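Interleukin-2 receptor subunit beta (Mus musculus, PDB 6DG5) serves as the signalling beta chain of the interleukin-2 receptor, probably passing on the mitogenic signal of the cytokine, and also takes part in interleukin-15 reception. Local coordinates at residues 180-185 with 199-204. Numbering follows the deposited sequence.
With MAN (alpha-D-mannopyranose), chain E.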
loop_
_atom_site.group_PDB
_atom_site.type_symbol
_atom_site.label_atom_id
_atom_site.label_comp_id
_atom_site.label_asym_id
_atom_site.label_seq_id
_atom_site.Cartn_x
_atom_site.Cartn_y
_atom_site.Cartn_z
ATOM N N GLU B 180 -21.587 -18.374 -15.437
ATOM C CA GLU B 180 -21.922 -17.478 -14.339
ATOM C C GLU B 180 -20.668 -17.250 -13.507
ATOM O O GLU B 180 -19.908 -18.188 -13.250
ATOM C CB GLU B 180 -23.050 -18.056 -13.472
ATOM C CG GLU B 180 -24.080 -17.033 -13.002
ATOM C CD GLU B 180 -25.311 -17.683 -12.388
ATOM O OE1 GLU B 180 -25.435 -18.924 -12.470
ATOM O OE2 GLU B 180 -26.156 -16.953 -11.825
ATOM N N VAL B 181 -20.446 -16.004 -13.095
ATOM C CA VAL B 181 -19.196 -15.605 -12.455
ATOM C C VAL B 181 -19.491 -14.752 -11.227
ATOM O O VAL B 181 -20.336 -13.852 -11.272
ATOM C CB VAL B 181 -18.284 -14.842 -13.443
ATOM C CG1 VAL B 181 -17.221 -14.053 -12.696
ATOM C CG2 VAL B 181 -17.629 -15.813 -14.408
ATOM N N GLN B 182 -18.789 -15.044 -10.131
ATOM C CA GLN B 182 -18.813 -14.235 -8.924
ATOM C C GLN B 182 -17.384 -13.897 -8.525
ATOM O O GLN B 182 -16.471 -14.704 -8.712
ATOM C CB GLN B 182 -19.499 -14.959 -7.762
ATOM C CG GLN B 182 -20.990 -15.165 -7.931
ATOM C CD GLN B 182 -21.624 -15.787 -6.699
ATOM O OE1 GLN B 182 -21.280 -16.901 -6.305
ATOM N NE2 GLN B 182 -22.546 -15.060 -6.078
ATOM N N VAL B 183 -17.198 -12.700 -7.963
ATOM C CA VAL B 183 -15.887 -12.218 -7.541
ATOM C C VAL B 183 -15.968 -11.766 -6.090
ATOM O O VAL B 183 -17.038 -11.400 -5.595
ATOM C CB VAL B 183 -15.382 -11.070 -8.447
ATOM C CG1 VAL B 183 -13.876 -10.923 -8.337
ATOM C CG2 VAL B 183 -15.792 -11.303 -9.896
ATOM N N ARG B 184 -14.827 -11.810 -5.402
ATOM C CA ARG B 184 -14.732 -11.326 -4.032
ATOM C C ARG B 184 -13.346 -10.736 -3.802
ATOM O O ARG B 184 -12.415 -10.967 -4.578
ATOM C CB ARG B 184 -15.029 -12.437 -3.017
ATOM C CG ARG B 184 -14.156 -13.667 -3.148
ATOM C CD ARG B 184 -14.572 -14.717 -2.135
ATOM N NE ARG B 184 -13.626 -15.826 -2.060
ATOM C CZ ARG B 184 -13.699 -16.803 -1.162
ATOM N NH1 ARG B 184 -14.674 -16.804 -0.263
ATOM N NH2 ARG B 184 -12.798 -17.776 -1.160
ATOM N N VAL B 185 -13.217 -9.973 -2.712
ATOM C CA VAL B 185 -12.054 -9.122 -2.482
ATOM C C VAL B 185 -11.564 -9.276 -1.045
ATOM O O VAL B 185 -12.335 -9.592 -0.135
ATOM C CB VAL B 185 -12.388 -7.645 -2.809
ATOM C CG1 VAL B 185 -13.454 -7.105 -1.865
ATOM C CG2 VAL B 185 -11.141 -6.772 -2.779
ATOM N N SER B 199 -19.736 -11.485 -5.219
ATOM C CA SER B 199 -20.471 -10.464 -5.943
ATOM C C SER B 199 -21.760 -11.040 -6.520
ATOM O O SER B 199 -21.933 -12.257 -6.631
ATOM C CB SER B 199 -19.612 -9.892 -7.067
ATOM O OG SER B 199 -19.295 -10.888 -8.026
ATOM N N GLN B 200 -22.671 -10.145 -6.890
ATOM C CA GLN B 200 -23.871 -10.562 -7.600
ATOM C C GLN B 200 -23.459 -11.267 -8.884
ATOM O O GLN B 200 -22.738 -10.672 -9.701
ATOM C CB GLN B 200 -24.779 -9.375 -7.914
ATOM C CG GLN B 200 -25.850 -9.116 -6.868
ATOM C CD GLN B 200 -26.862 -8.076 -7.316
ATOM O OE1 GLN B 200 -27.335 -8.103 -8.454
ATOM N NE2 GLN B 200 -27.193 -7.149 -6.423
ATOM N N PRO B 201 -23.864 -12.518 -9.094
ATOM C CA PRO B 201 -23.352 -13.284 -10.235
ATOM C C PRO B 201 -23.693 -12.632 -11.568
ATOM O O PRO B 201 -24.752 -12.025 -11.742
ATOM C CB PRO B 201 -24.037 -14.649 -10.085
ATOM C CG PRO B 201 -25.208 -14.402 -9.183
ATOM C CD PRO B 201 -24.787 -13.306 -8.261
ATOM N N LEU B 202 -22.762 -12.759 -12.509
ATOM C CA LEU B 202 -22.894 -12.219 -13.855
ATOM C C LEU B 202 -23.022 -13.378 -14.833
ATOM O O LEU B 202 -22.109 -14.203 -14.946
ATOM C CB LEU B 202 -21.690 -11.348 -14.209
ATOM C CG LEU B 202 -21.587 -10.860 -15.654
ATOM C CD1 LEU B 202 -22.468 -9.644 -15.876
ATOM C CD2 LEU B 202 -20.141 -10.560 -16.013
ATOM N N THR B 203 -24.146 -13.435 -15.541
ATOM C CA THR B 203 -24.425 -14.510 -16.483
ATOM C C THR B 203 -24.141 -14.032 -17.901
ATOM O O THR B 203 -24.679 -13.008 -18.336
ATOM C CB THR B 203 -25.875 -14.977 -16.363
ATOM O OG1 THR B 203 -26.224 -15.099 -14.978
ATOM C CG2 THR B 203 -26.055 -16.323 -17.040
ATOM N N PHE B 204 -23.298 -14.774 -18.618
ATOM C CA PHE B 204 -22.920 -14.423 -19.978
ATOM C C PHE B 204 -22.808 -15.684 -20.821
ATOM O O PHE B 204 -22.537 -16.773 -20.306
ATOM C CB PHE B 204 -21.595 -13.642 -20.013
ATOM C CG PHE B 204 -20.419 -14.406 -19.466
ATOM C CD1 PHE B 204 -20.162 -14.430 -18.105
ATOM C CD2 PHE B 204 -19.560 -15.086 -20.315
ATOM C CE1 PHE B 204 -19.079 -15.128 -17.599
ATOM C CE2 PHE B 204 -18.475 -15.785 -19.816
ATOM C CZ PHE B 204 -18.234 -15.804 -18.456
HETATM C C1 MAN E . -27.440 -11.342 -3.241
HETATM C C2 MAN E . -27.188 -12.601 -4.117
HETATM C C3 MAN E . -25.904 -13.298 -3.678
HETATM C C4 MAN E . -24.724 -12.319 -3.676
HETATM C C5 MAN E . -25.038 -11.116 -2.777
HETATM C C6 MAN E . -23.953 -10.051 -2.831
HETATM O O2 MAN E . -26.989 -12.250 -5.489
HETATM O O3 MAN E . -25.607 -14.421 -4.503
HETATM O O4 MAN E . -23.557 -12.972 -3.191
HETATM O O5 MAN E . -26.287 -10.495 -3.191
HETATM O O6 MAN E . -24.226 -9.079 -1.826
#
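Ser199 grips Val183 by two bonds: the backbone N of Val183 donates to Ser199 OG (2.8 Å, 164° at the hydrogen), and Ser199 N donates to Val183 O (2.7 Å). With chi1 at 63°, OG sits between its own N and carbonyl carbon and points at Val183 N, where it accepts as a strand carbonyl would. Gln182 closes on the same residue from the side chain: NE2 donates to Ser199 O at 2.9 Å, approaching nearly along the C=O axis, although the acceptor lies 26° out of the amide plane. The other end of that amide, OE1, is taken by Arg145, so both ends fix its rotation; an alanine in place of Gln182 would probably leave Ser199 O and the Arg145 guanidinium each without this side-chain partner and uncover the flank of Pro201. A mannose of the protein's own glycan lies against Gln182 and Pro201, its O3 near NE2 and its O2 near Pro201 CD. Past Pro201 true antiparallel pairing takes over. Val181 and Leu202 form a hydrogen-bonded pair, Leu202 N reaching Val181 O at 2.9 Å and Val181 N reaching Leu202 O at 3.1 Å. On the Gln182 face Glu180 lies alongside Pro201, OE2 3.6 Å from Pro201 CB, while its OE1 forms a salt bridge with Arg147; on the other face Val181 CG2 meets the edge of the Phe204 ring at CE1 (3.6 Å), and Leu202 and Phe204 pack on Ile125 of the opposing sheet. Ser199 is the last residue of the WSXWS motif, whose Trp195 makes a cation-pi contact with Arg184, and is here bonded to the neighbouring strand in the membrane-proximal fibronectin type-III domain, as in other type I cytokine receptors.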